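Local structure of CBS domain-containing protein (Agrobacterium tumefaciens, 3FHM) at residues A[28-33]-A[137-142]; A[72-77]-A[96-101]. The protein binds adenine nucleotides, AMP and NADH, through a pair of CBS domains, and is otherwise of unknown function, possibly a sensor of cellular nucleotide levels. One frame throughout, in Å; residues are numbered along the deposited sequence.

Contact 1: residues A[28-33]-A[137-142]. With NAI (1,4-dihydronicotinamide adenine dinucleotide), chain F.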
ATOM      1  N   ASP A  28     -11.774  -6.334  17.892  1.00 36.37           N
ATOM      2  CA  ASP A  28     -10.650  -7.140  18.345  1.00 36.94           C
ATOM      3  C   ASP A  28      -9.303  -6.624  17.857  1.00 36.80           C
ATOM      4  O   ASP A  28      -8.302  -6.625  18.590  1.00 36.50           O
ATOM      5  CB  ASP A  28     -10.835  -8.586  17.833  1.00 37.50           C
ATOM      6  CG  ASP A  28     -12.101  -9.294  18.414  1.00 40.44           C
ATOM      7  OD1 ASP A  28     -12.755 -10.047  17.642  1.00 44.02           O
ATOM      8  OD2 ASP A  28     -12.431  -9.118  19.621  1.00 41.69           O
ATOM      9  N   LEU A  29      -9.282  -6.207  16.595  1.00 36.30           N
ATOM     10  CA  LEU A  29      -8.074  -5.696  15.961  1.00 35.27           C
ATOM     11  C   LEU A  29      -7.679  -4.362  16.606  1.00 34.84           C
ATOM     12  O   LEU A  29      -6.461  -4.107  16.872  1.00 34.21           O
ATOM     13  CB  LEU A  29      -8.270  -5.552  14.441  1.00 35.26           C
ATOM     14  CG  LEU A  29      -8.732  -6.725  13.535  1.00 35.55           C
ATOM     15  CD1 LEU A  29      -7.941  -6.766  12.226  1.00 36.27           C
ATOM     16  CD2 LEU A  29      -8.618  -8.093  14.190  1.00 38.30           C
ATOM     17  N   LEU A  30      -8.706  -3.543  16.889  1.00 33.67           N
ATOM     18  CA  LEU A  30      -8.496  -2.268  17.530  1.00 33.51           C
ATOM     19  C   LEU A  30      -7.856  -2.386  18.906  1.00 34.30           C
ATOM     20  O   LEU A  30      -6.958  -1.593  19.240  1.00 34.29           O
ATOM     21  CB  LEU A  30      -9.798  -1.504  17.589  1.00 32.90           C
ATOM     22  CG  LEU A  30     -10.223  -1.102  16.186  1.00 31.78           C
ATOM     23  CD1 LEU A  30     -11.587  -0.407  16.181  1.00 29.06           C
ATOM     24  CD2 LEU A  30      -9.142  -0.255  15.532  1.00 30.46           C
ATOM     25  N   ASP A  31      -8.295  -3.392  19.671  1.00 35.22           N
ATOM     26  CA  ASP A  31      -7.755  -3.697  20.987  1.00 36.07           C
ATOM     27  C   ASP A  31      -6.280  -4.049  21.003  1.00 36.45           C
ATOM     28  O   ASP A  31      -5.569  -3.785  21.983  1.00 36.07           O
ATOM     29  CB  ASP A  31      -8.558  -4.824  21.609  1.00 36.27           C
ATOM     30  CG  ASP A  31      -9.945  -4.375  22.050  1.00 38.34           C
ATOM     31  OD1 ASP A  31     -10.543  -5.041  22.931  1.00 39.01           O
ATOM     32  OD2 ASP A  31     -10.447  -3.348  21.502  1.00 40.02           O
ATOM     33  N   ARG A  32      -5.832  -4.630  19.896  1.00 37.23           N
ATOM     34  CA  ARG A  32      -4.441  -5.079  19.742  1.00 38.29           C
ATOM     35  C   ARG A  32      -3.570  -3.921  19.301  1.00 37.82           C
ATOM     36  O   ARG A  32      -2.540  -3.684  19.921  1.00 38.06           O
ATOM     37  CB  ARG A  32      -4.375  -6.195  18.687  1.00 38.90           C
ATOM     38  CG  ARG A  32      -3.561  -7.407  19.005  1.00 43.18           C
ATOM     39  CD  ARG A  32      -4.419  -8.673  18.755  1.00 52.49           C
ATOM     40  NE  ARG A  32      -4.456  -9.112  17.345  1.00 61.02           N
ATOM     41  CZ  ARG A  32      -4.042 -10.309  16.896  1.00 64.65           C
ATOM     42  NH1 ARG A  32      -3.550 -11.230  17.736  1.00 66.43           N
ATOM     43  NH2 ARG A  32      -4.124 -10.596  15.598  1.00 64.92           N
ATOM     44  N   LYS A  33      -3.988  -3.206  18.235  1.00 37.56           N
ATOM     45  CA  LYS A  33      -3.136  -2.203  17.569  1.00 37.39           C
ATOM     46  C   LYS A  33      -3.323  -0.742  18.047  1.00 37.58           C
ATOM     47  O   LYS A  33      -2.336  -0.022  18.172  1.00 37.46           O
ATOM     48  CB  LYS A  33      -3.212  -2.314  16.047  1.00 36.50           C
ATOM     49  CG  LYS A  33      -4.356  -1.562  15.416  1.00 37.22           C
ATOM     50  CD  LYS A  33      -3.996  -1.121  14.028  1.00 37.96           C
ATOM     51  CE  LYS A  33      -5.034  -0.165  13.448  1.00 38.48           C
ATOM     52  NZ  LYS A  33      -4.728   1.320  13.602  1.00 37.81           N
ATOM     53  N   GLY A 137     -11.413   4.730  14.521  1.00 33.30           N
ATOM     54  CA  GLY A 137     -10.153   4.051  14.313  1.00 31.61           C
ATOM     55  C   GLY A 137      -9.965   3.778  12.857  1.00 30.12           C
ATOM     56  O   GLY A 137     -10.762   4.215  12.058  1.00 30.44           O
ATOM     57  N   ILE A 138      -8.918   3.040  12.506  1.00 29.00           N
ATOM     58  CA  ILE A 138      -8.650   2.727  11.107  1.00 26.83           C
ATOM     59  C   ILE A 138      -8.054   1.358  11.019  1.00 26.38           C
ATOM     60  O   ILE A 138      -7.159   1.025  11.827  1.00 25.74           O
ATOM     61  CB  ILE A 138      -7.749   3.831  10.408  1.00 27.11           C
ATOM     62  CG1 ILE A 138      -7.829   3.739   8.868  1.00 26.57           C
ATOM     63  CG2 ILE A 138      -6.318   3.947  11.054  1.00 26.04           C
ATOM     64  CD1 ILE A 138      -7.313   4.964   8.115  1.00 25.18           C
ATOM     65  N   ILE A 139      -8.571   0.566  10.070  1.00 25.52           N
ATOM     66  CA  ILE A 139      -8.072  -0.800   9.769  1.00 25.23           C
ATOM     67  C   ILE A 139      -7.397  -0.828   8.382  1.00 25.96           C
ATOM     68  O   ILE A 139      -7.978  -0.314   7.373  1.00 26.95           O
ATOM     69  CB  ILE A 139      -9.220  -1.889   9.757  1.00 24.81           C
ATOM     70  CG1 ILE A 139      -9.878  -2.137  11.153  1.00 24.90           C
ATOM     71  CG2 ILE A 139      -8.736  -3.188   9.032  1.00 24.88           C
ATOM     72  CD1 ILE A 139      -8.917  -2.583  12.442  1.00 25.98           C
ATOM     73  N   SER A 140      -6.203  -1.425   8.324  1.00 25.47           N
ATOM     74  CA  SER A 140      -5.489  -1.572   7.078  1.00 25.73           C
ATOM     75  C   SER A 140      -5.299  -3.056   6.666  1.00 26.09           C
ATOM     76  O   SER A 140      -5.281  -3.981   7.533  1.00 25.98           O
ATOM     77  CB  SER A 140      -4.133  -1.007   7.281  1.00 25.99           C
ATOM     78  OG  SER A 140      -3.311  -2.118   7.483  1.00 26.87           O
ATOM     79  N   ILE A 141      -5.146  -3.278   5.343  1.00 25.86           N
ATOM     80  CA  ILE A 141      -4.876  -4.632   4.821  1.00 24.87           C
ATOM     81  C   ILE A 141      -3.779  -5.422   5.618  1.00 25.02           C
ATOM     82  O   ILE A 141      -3.856  -6.614   5.709  1.00 25.87           O
ATOM     83  CB  ILE A 141      -4.559  -4.593   3.313  1.00 24.67           C
ATOM     84  CG1 ILE A 141      -4.770  -5.987   2.685  1.00 23.39           C
ATOM     85  CG2 ILE A 141      -3.116  -4.095   3.029  1.00 21.97           C
ATOM     86  CD1 ILE A 141      -4.673  -5.989   1.143  1.00 21.13           C
ATOM     87  N   GLY A 142      -2.793  -4.754   6.186  1.00 24.40           N
ATOM     88  CA  GLY A 142      -1.686  -5.426   6.870  1.00 25.70           C
ATOM     89  C   GLY A 142      -2.137  -5.876   8.250  1.00 26.74           C
ATOM     90  O   GLY A 142      -1.665  -6.886   8.757  1.00 27.81           O
TER
HETATM   91  PA  NAI F 211       0.193   1.139   6.356  1.00 22.21           P
HETATM   92  O1A NAI F 211       1.667   1.097   6.274  1.00 19.85           O
HETATM   93  O2A NAI F 211      -0.658   2.271   5.805  1.00 22.86           O
HETATM   94  O5B NAI F 211      -0.242   1.072   7.876  1.00 25.92           O
HETATM   95  C5B NAI F 211       0.674   0.625   8.908  1.00 25.78           C
HETATM   96  C4B NAI F 211      -0.045   0.653  10.229  1.00 25.09           C
HETATM   97  O4B NAI F 211      -0.484   1.968  10.544  1.00 25.77           O
HETATM   98  C3B NAI F 211      -1.290  -0.156  10.063  1.00 28.04           C
HETATM   99  O3B NAI F 211      -1.371  -0.889  11.302  1.00 30.05           O
HETATM  100  C2B NAI F 211      -2.413   0.820   9.999  1.00 25.93           C
HETATM  101  O2B NAI F 211      -3.330   0.361  10.935  1.00 26.79           O
HETATM  102  C1B NAI F 211      -1.878   2.037  10.662  1.00 25.81           C
HETATM  103  N9A NAI F 211      -2.401   3.282  10.063  1.00 26.59           N
HETATM  104  C8A NAI F 211      -2.527   3.554   8.752  1.00 27.05           C
HETATM  105  N7A NAI F 211      -3.065   4.787   8.594  1.00 26.91           N
HETATM  106  C5A NAI F 211      -3.260   5.318   9.797  1.00 26.63           C
HETATM  107  C6A NAI F 211      -3.767   6.593  10.321  1.00 27.71           C
HETATM  108  N6A NAI F 211      -4.178   7.558   9.464  1.00 26.68           N
HETATM  109  N1A NAI F 211      -3.820   6.782  11.663  1.00 28.18           N
HETATM  110  C2A NAI F 211      -3.411   5.817  12.498  1.00 27.60           C
HETATM  111  N3A NAI F 211      -2.915   4.652  12.059  1.00 27.72           N
HETATM  112  C4A NAI F 211      -2.824   4.339  10.753  1.00 26.72           C
HETATM  113  O3  NAI F 211      -0.613  -0.162   5.870  1.00 25.59           O
HETATM  114  PN  NAI F 211      -0.174  -1.623   5.290  1.00 28.56           P
HETATM  115  O1N NAI F 211      -0.176  -1.851   3.806  1.00 26.84           O
HETATM  116  O2N NAI F 211      -1.174  -2.424   6.045  1.00 29.56           O
HETATM  117  O5D NAI F 211       1.329  -1.856   5.822  1.00 30.31           O
HETATM  118  C5D NAI F 211       2.557  -1.662   5.107  1.00 28.23           C
HETATM  119  C4D NAI F 211       3.431  -2.873   5.412  1.00 29.67           C
HETATM  120  O4D NAI F 211       3.557  -3.023   6.843  1.00 33.81           O
HETATM  121  C3D NAI F 211       2.758  -4.173   4.875  1.00 30.78           C
HETATM  122  O3D NAI F 211       3.706  -5.049   4.251  1.00 31.70           O
HETATM  123  C2D NAI F 211       2.211  -4.926   6.084  1.00 31.87           C
HETATM  124  O2D NAI F 211       2.187  -6.358   5.906  1.00 30.18           O
HETATM  125  C1D NAI F 211       3.135  -4.371   7.189  1.00 35.38           C
HETATM  126  N1N NAI F 211       2.423  -4.289   8.424  1.00 36.29           N
HETATM  127  C2N NAI F 211       2.993  -4.906   9.479  1.00 37.39           C
HETATM  128  C3N NAI F 211       2.354  -4.899  10.737  1.00 39.49           C
HETATM  129  C7N NAI F 211       3.067  -5.571  11.895  1.00 39.99           C
HETATM  130  O7N NAI F 211       2.568  -5.555  13.036  1.00 44.00           O
HETATM  131  N7N NAI F 211       4.264  -6.118  11.644  1.00 42.66           N
HETATM  132  C4N NAI F 211       1.110  -4.243  10.893  1.00 36.87           C
HETATM  133  C5N NAI F 211       0.524  -3.628   9.762  1.00 38.00           C
HETATM  134  C6N NAI F 211       1.207  -3.651   8.503  1.00 37.38           C
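Ile-139 brings its CD1 methyl against two consecutive leucines of helix 28-33, meeting Leu-29 at CB (3.6 Å) and the CD2 branch of Leu-30. With CG1 anti to the carbonyl carbon (chi1 -66°) and a second bend beyond CG1, the isoleucine carries that methyl to the helix, while the side chain of Leu-30 runs slantwise across it. Helix and strand lie almost at right angles, at 98°. Gly-137, the nearest strand residue to Leu-30 by CA, has no side chain, which leaves room for Leu-30 CD2. The helix belongs to the first CBS motif and the strand to the second, so the crossing is part of the CBS pair and borders the NADH pocket.

Lys-33 closes the ligand-facing side. Its chain bends at chi4 (95°), and Lys-33 NZ comes to 3.0 Å from Ile-138 O. Lys-33 NZ also lies 3.2 Å from O2B of NAI, on the adenosine ribose. Ile-138 turns from the helix and lays CG2 on the adenine, 3.5 Å from C4A. Ser-140, N-cap of helix 141-147, gives OG to O2N of the nicotinamide-side phosphate at 2.6 Å, and Gly-142 N adds a weak bond to the same oxygen.

Around this crossing, Ile-139 also packs on Leu-115 and Met-119 of helix 112-122 and on Val-129 of strand 126-131, while Leu-29 reaches Ala-147 on helix 141-147.

Contact 2: residues A[72-77]-A[96-101]; sequences GIFTER and SVAMTK. With AMP (adenosine monophosphate), chain E; NAI (1,4-dihydronicotinamide adenine dinucleotide), chain O.
Ile-73 and Thr-100 form a single antiparallel bridge in which the strand entering helix 76-86 of the first CBS motif is met by the loop 96-101 that follows that helix, joining the two halves of the CBS pair. Two backbone hydrogen bonds make it a hydrogen-bonded pair: Thr-100 N to Ile-73 O is fairly straight, with an N-H...O angle of 165°, and Ile-73 N to Thr-100 O is more bent, at 140°.

Close packing flanks the bridge. Gly-72 CA lies 4.0 Å from SD of Met-99, whose chain runs extended beyond CG, and the lack of a side chain on the glycine lets the loop come close. The methyl of Ala-98 approaches the Phe-74 ring at its edge, near CE1; both residues touch Ile-46 of helix 46-56.

Nucleotide binding uses both segments. Ile-73 points away from the loop and sets CD1 3.2 Å from N7 of the AMP adenine; Thr-100 places CG2 3.4 Å from N3, and its OG1 makes a weak bond to the ribose O2'. Thr-75, N-cap of helix 76-86, accepts from Arg-77 N through OG1, which also donates to phosphate oxygen O2P at 2.8 Å. Arg-77 NE pairs with Glu-76 of the second subunit, and Arg-77 NH2 meets O1A of an NADH held mainly by that subunit, in the guanidinium plane at 3.0 Å.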
ATOM      1  N   GLY A  72     -12.363  13.361   3.372  1.00 32.12           N
ATOM      2  CA  GLY A  72     -11.794  12.415   2.427  1.00 30.42           C
ATOM      3  C   GLY A  72     -10.540  11.724   2.944  1.00 30.65           C
ATOM      4  O   GLY A  72     -10.152  11.797   4.153  1.00 30.49           O
ATOM      5  N   ILE A  73      -9.866  11.035   2.035  1.00 29.58           N
ATOM      6  CA  ILE A  73      -8.771  10.176   2.453  1.00 28.30           C
ATOM      7  C   ILE A  73      -7.694  10.262   1.341  1.00 28.37           C
ATOM      8  O   ILE A  73      -7.998  10.274   0.136  1.00 29.13           O
ATOM      9  CB  ILE A  73      -9.315   8.747   2.828  1.00 27.68           C
ATOM     10  CG1 ILE A  73      -8.265   7.903   3.474  1.00 27.32           C
ATOM     11  CG2 ILE A  73      -9.822   7.965   1.612  1.00 27.46           C
ATOM     12  CD1 ILE A  73      -8.721   6.470   3.424  1.00 27.06           C
ATOM     13  N   PHE A  74      -6.439  10.408   1.759  1.00 28.25           N
ATOM     14  CA  PHE A  74      -5.308  10.542   0.834  1.00 27.92           C
ATOM     15  C   PHE A  74      -4.303   9.432   1.155  1.00 27.99           C
ATOM     16  O   PHE A  74      -3.919   9.272   2.327  1.00 27.55           O
ATOM     17  CB  PHE A  74      -4.663  11.938   1.010  1.00 27.30           C
ATOM     18  CG  PHE A  74      -3.354  12.143   0.244  1.00 27.35           C
ATOM     19  CD1 PHE A  74      -3.368  12.583  -1.090  1.00 26.43           C
ATOM     20  CD2 PHE A  74      -2.110  11.924   0.889  1.00 26.42           C
ATOM     21  CE1 PHE A  74      -2.187  12.787  -1.808  1.00 25.41           C
ATOM     22  CE2 PHE A  74      -0.861  12.114   0.190  1.00 25.75           C
ATOM     23  CZ  PHE A  74      -0.913  12.550  -1.178  1.00 25.80           C
ATOM     24  N   THR A  75      -3.891   8.670   0.140  1.00 27.59           N
ATOM     25  CA  THR A  75      -2.891   7.575   0.375  1.00 28.07           C
ATOM     26  C   THR A  75      -1.711   7.746  -0.561  1.00 29.10           C
ATOM     27  O   THR A  75      -1.798   8.546  -1.605  1.00 30.12           O
ATOM     28  CB  THR A  75      -3.499   6.160   0.073  1.00 28.04           C
ATOM     29  OG1 THR A  75      -3.621   5.929  -1.355  1.00 25.15           O
ATOM     30  CG2 THR A  75      -4.877   6.020   0.733  1.00 26.10           C
ATOM     31  N   GLU A  76      -0.651   6.989  -0.272  1.00 27.98           N
ATOM     32  CA  GLU A  76       0.488   6.889  -1.231  1.00 28.86           C
ATOM     33  C   GLU A  76       0.035   6.683  -2.742  1.00 29.10           C
ATOM     34  O   GLU A  76       0.716   7.129  -3.693  1.00 29.10           O
ATOM     35  CB  GLU A  76       1.470   5.796  -0.783  1.00 28.87           C
ATOM     36  CG  GLU A  76       0.786   4.407  -0.553  1.00 32.16           C
ATOM     37  CD  GLU A  76       1.433   3.504   0.556  1.00 34.72           C
ATOM     38  OE1 GLU A  76       0.681   2.635   1.061  1.00 38.01           O
ATOM     39  OE2 GLU A  76       2.641   3.638   0.903  1.00 34.99           O
ATOM     40  N   ARG A  77      -1.115   6.019  -2.951  1.00 28.36           N
ATOM     41  CA  ARG A  77      -1.513   5.770  -4.295  1.00 27.95           C
ATOM     42  C   ARG A  77      -2.020   7.067  -4.959  1.00 28.37           C
ATOM     43  O   ARG A  77      -1.776   7.276  -6.140  1.00 28.16           O
ATOM     44  CB  ARG A  77      -2.530   4.652  -4.363  1.00 28.37           C
ATOM     45  CG  ARG A  77      -3.160   4.425  -5.759  1.00 26.72           C
ATOM     46  CD  ARG A  77      -2.166   3.760  -6.668  1.00 27.17           C
ATOM     47  NE  ARG A  77      -1.500   2.598  -6.078  1.00 27.84           N
ATOM     48  CZ  ARG A  77      -1.822   1.330  -6.349  1.00 26.44           C
ATOM     49  NH1 ARG A  77      -2.784   1.082  -7.238  1.00 19.45           N
ATOM     50  NH2 ARG A  77      -1.162   0.325  -5.746  1.00 24.02           N
ATOM     51  N   SER A  96      -6.777  18.472  -1.081  1.00 35.55           N
ATOM     52  CA  SER A  96      -8.212  18.342  -1.442  1.00 36.09           C
ATOM     53  C   SER A  96      -8.473  17.964  -2.908  1.00 35.57           C
ATOM     54  O   SER A  96      -9.507  17.355  -3.213  1.00 35.06           O
ATOM     55  CB  SER A  96      -8.955  19.645  -1.107  1.00 36.30           C
ATOM     56  OG  SER A  96      -8.667  20.045   0.229  1.00 38.48           O
ATOM     57  N   VAL A  97      -7.539  18.301  -3.801  1.00 35.42           N
ATOM     58  CA  VAL A  97      -7.777  18.054  -5.224  1.00 35.80           C
ATOM     59  C   VAL A  97      -7.380  16.644  -5.631  1.00 36.15           C
ATOM     60  O   VAL A  97      -7.724  16.204  -6.743  1.00 36.53           O
ATOM     61  CB  VAL A  97      -7.105  19.083  -6.206  1.00 35.86           C
ATOM     62  CG1 VAL A  97      -7.480  20.533  -5.838  1.00 35.41           C
ATOM     63  CG2 VAL A  97      -5.629  18.866  -6.260  1.00 35.29           C
ATOM     64  N   ALA A  98      -6.671  15.937  -4.758  1.00 35.63           N
ATOM     65  CA  ALA A  98      -6.225  14.603  -5.122  1.00 35.98           C
ATOM     66  C   ALA A  98      -6.908  13.494  -4.308  1.00 36.56           C
ATOM     67  O   ALA A  98      -6.862  12.315  -4.702  1.00 37.09           O
ATOM     68  CB  ALA A  98      -4.717  14.503  -4.999  1.00 35.96           C
ATOM     69  N   MET A  99      -7.521  13.881  -3.180  1.00 36.21           N
ATOM     70  CA  MET A  99      -8.052  12.978  -2.170  1.00 35.41           C
ATOM     71  C   MET A  99      -9.311  12.362  -2.703  1.00 34.88           C
ATOM     72  O   MET A  99      -9.925  12.915  -3.558  1.00 34.50           O
ATOM     73  CB  MET A  99      -8.386  13.767  -0.904  1.00 35.23           C
ATOM     74  CG  MET A  99      -9.600  14.709  -1.031  1.00 34.80           C
ATOM     75  SD  MET A  99      -9.971  15.496   0.555  1.00 35.79           S
ATOM     76  CE  MET A  99     -11.519  16.381   0.209  1.00 32.75           C
ATOM     77  N   THR A 100      -9.677  11.208  -2.167  1.00 35.22           N
ATOM     78  CA  THR A 100     -10.928  10.524  -2.475  1.00 35.73           C
ATOM     79  C   THR A 100     -11.991  10.980  -1.476  1.00 36.15           C
ATOM     80  O   THR A 100     -11.808  10.773  -0.251  1.00 36.57           O
ATOM     81  CB  THR A 100     -10.683   8.993  -2.487  1.00 35.19           C
ATOM     82  OG1 THR A 100     -10.209   8.662  -3.792  1.00 35.56           O
ATOM     83  CG2 THR A 100     -11.937   8.156  -2.221  1.00 34.85           C
ATOM     84  N   LYS A 101     -13.051  11.634  -1.993  1.00 35.94           N
ATOM     85  CA  LYS A 101     -14.134  12.229  -1.164  1.00 35.83           C
ATOM     86  C   LYS A 101     -15.163  11.231  -0.620  1.00 35.54           C
ATOM     87  O   LYS A 101     -15.594  11.345   0.531  1.00 35.23           O
ATOM     88  CB  LYS A 101     -14.853  13.359  -1.911  1.00 35.43           C
ATOM     89  CG  LYS A 101     -14.262  14.699  -1.621  1.00 35.75           C
ATOM     90  CD  LYS A 101     -15.006  15.740  -2.366  1.00 36.41           C
ATOM     91  CE  LYS A 101     -14.097  16.494  -3.297  1.00 40.11           C
ATOM     92  NZ  LYS A 101     -13.350  15.488  -4.127  1.00 42.41           N
TER
HETATM   93  P   AMP E 200      -4.883   2.427  -0.908  1.00 24.48           P
HETATM   94  O1P AMP E 200      -5.775   2.733   0.234  1.00 23.95           O
HETATM   95  O2P AMP E 200      -3.598   3.170  -0.970  1.00 23.43           O
HETATM   96  O3P AMP E 200      -4.845   0.931  -1.199  1.00 23.66           O
HETATM   97  O5' AMP E 200      -5.793   3.256  -1.944  1.00 24.33           O
HETATM   98  C5' AMP E 200      -5.717   3.327  -3.386  1.00 22.95           C
HETATM   99  C4' AMP E 200      -6.900   4.222  -3.791  1.00 24.06           C
HETATM  100  O4' AMP E 200      -8.051   3.857  -3.047  1.00 24.43           O
HETATM  101  C3' AMP E 200      -6.670   5.680  -3.407  1.00 25.09           C
HETATM  102  O3' AMP E 200      -7.281   6.619  -4.285  1.00 25.94           O
HETATM  103  C2' AMP E 200      -7.420   5.849  -2.149  1.00 24.32           C
HETATM  104  O2' AMP E 200      -7.866   7.175  -2.094  1.00 24.93           O
HETATM  105  C1' AMP E 200      -8.573   4.956  -2.340  1.00 24.59           C
HETATM  106  N9  AMP E 200      -9.100   4.655  -0.995  1.00 25.78           N
HETATM  107  C8  AMP E 200      -8.461   4.375   0.173  1.00 26.28           C
HETATM  108  N7  AMP E 200      -9.301   4.207   1.252  1.00 23.70           N
HETATM  109  C5  AMP E 200     -10.502   4.357   0.737  1.00 25.26           C
HETATM  110  C6  AMP E 200     -11.844   4.296   1.296  1.00 26.49           C
HETATM  111  N6  AMP E 200     -12.036   4.034   2.606  1.00 26.02           N
HETATM  112  N1  AMP E 200     -12.856   4.517   0.437  1.00 27.21           N
HETATM  113  C2  AMP E 200     -12.677   4.803  -0.890  1.00 26.36           C
HETATM  114  N3  AMP E 200     -11.493   4.888  -1.487  1.00 26.55           N
HETATM  115  C4  AMP E 200     -10.388   4.662  -0.714  1.00 26.02           C
HETATM  116  PA  NAI O 211      -0.427  -3.689  -6.319  1.00 24.25           P
HETATM  117  O1A NAI O 211      -1.430  -2.539  -6.477  1.00 20.64           O
HETATM  118  O2A NAI O 211       1.083  -3.491  -6.369  1.00 22.76           O
HETATM  119  O5B NAI O 211      -0.859  -4.922  -7.255  1.00 25.44           O
HETATM  120  C5B NAI O 211      -2.008  -4.865  -8.085  1.00 25.32           C
HETATM  121  C4B NAI O 211      -1.762  -6.033  -9.033  1.00 25.62           C
HETATM  122  O4B NAI O 211      -0.572  -5.822  -9.805  1.00 25.52           O
HETATM  123  C3B NAI O 211      -1.475  -7.337  -8.301  1.00 28.14           C
HETATM  124  O3B NAI O 211      -2.086  -8.354  -9.106  1.00 29.15           O
HETATM  125  C2B NAI O 211       0.047  -7.490  -8.309  1.00 26.74           C
HETATM  126  O2B NAI O 211       0.372  -8.844  -8.530  1.00 27.74           O
HETATM  127  C1B NAI O 211       0.413  -6.852  -9.613  1.00 26.23           C
HETATM  128  N9A NAI O 211       1.752  -6.217  -9.740  1.00 27.28           N
HETATM  129  C8A NAI O 211       2.291  -5.279  -8.925  1.00 27.30           C
HETATM  130  N7A NAI O 211       3.511  -4.837  -9.373  1.00 27.04           N
HETATM  131  C5A NAI O 211       3.786  -5.493 -10.528  1.00 27.05           C
HETATM  132  C6A NAI O 211       4.899  -5.535 -11.517  1.00 28.06           C
HETATM  133  N6A NAI O 211       6.026  -4.773 -11.388  1.00 27.19           N
HETATM  134  N1A NAI O 211       4.785  -6.358 -12.577  1.00 28.94           N
HETATM  135  C2A NAI O 211       3.712  -7.137 -12.753  1.00 28.17           C
HETATM  136  N3A NAI O 211       2.695  -7.181 -11.889  1.00 28.16           N
HETATM  137  C4A NAI O 211       2.639  -6.390 -10.772  1.00 27.58           C
HETATM  138  O3  NAI O 211      -0.555  -4.494  -4.873  1.00 25.86           O
HETATM  139  PN  NAI O 211      -1.768  -4.633  -3.791  1.00 29.11           P
HETATM  140  O1N NAI O 211      -1.405  -3.689  -2.706  1.00 26.67           O
HETATM  141  O2N NAI O 211      -2.041  -6.091  -3.481  1.00 28.96           O
HETATM  142  O5D NAI O 211      -3.126  -4.087  -4.503  1.00 30.30           O
HETATM  143  C5D NAI O 211      -3.684  -2.780  -4.419  1.00 28.47           C
HETATM  144  C4D NAI O 211      -5.196  -2.875  -4.294  1.00 29.50           C
HETATM  145  O4D NAI O 211      -5.801  -3.779  -5.198  1.00 33.36           O
HETATM  146  C3D NAI O 211      -5.485  -3.473  -2.961  1.00 30.72           C
HETATM  147  O3D NAI O 211      -6.443  -2.611  -2.310  1.00 31.50           O
HETATM  148  C2D NAI O 211      -5.951  -4.899  -3.192  1.00 31.71           C
HETATM  149  O2D NAI O 211      -6.898  -5.220  -2.184  1.00 30.15           O
HETATM  150  C1D NAI O 211      -6.502  -4.886  -4.604  1.00 35.30           C
HETATM  151  N1N NAI O 211      -6.173  -6.044  -5.495  1.00 36.43           N
HETATM  152  C2N NAI O 211      -7.131  -6.669  -6.230  1.00 37.53           C
HETATM  153  C3N NAI O 211      -6.841  -7.724  -7.143  1.00 39.58           C
HETATM  154  C7N NAI O 211      -7.953  -8.414  -7.929  1.00 39.89           C
HETATM  155  O7N NAI O 211      -7.749  -9.494  -8.547  1.00 43.58           O
HETATM  156  N7N NAI O 211      -9.135  -7.794  -7.906  1.00 42.59           N
HETATM  157  C4N NAI O 211      -5.518  -8.150  -7.317  1.00 36.81           C
HETATM  158  C5N NAI O 211      -4.555  -7.475  -6.566  1.00 37.87           C
HETATM  159  C6N NAI O 211      -4.898  -6.435  -5.675  1.00 37.20           C

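In the fold
Contact 2 is nested along the chain inside the loop closed by contact 1: 28-33 comes first, then 72-77 and 96-101, and finally 137-142. Their centres are about 21 Å apart, on opposite sides of the chain's centre, and their nearest atoms about 5 Å. Both join the two CBS motifs: contact 1 sets the opening helix 26-33 against strand 134-140 of the second, whereas contact 2 ties strand 70-75 of the first to the loop before helix 112-122. Each also holds a strand-to-helix turn at a nucleotide phosphate. The pair thus illustrates how tandem CBS motifs, joined at two separate places, line an AMP site and an NADH site, the latter completed by the second subunit.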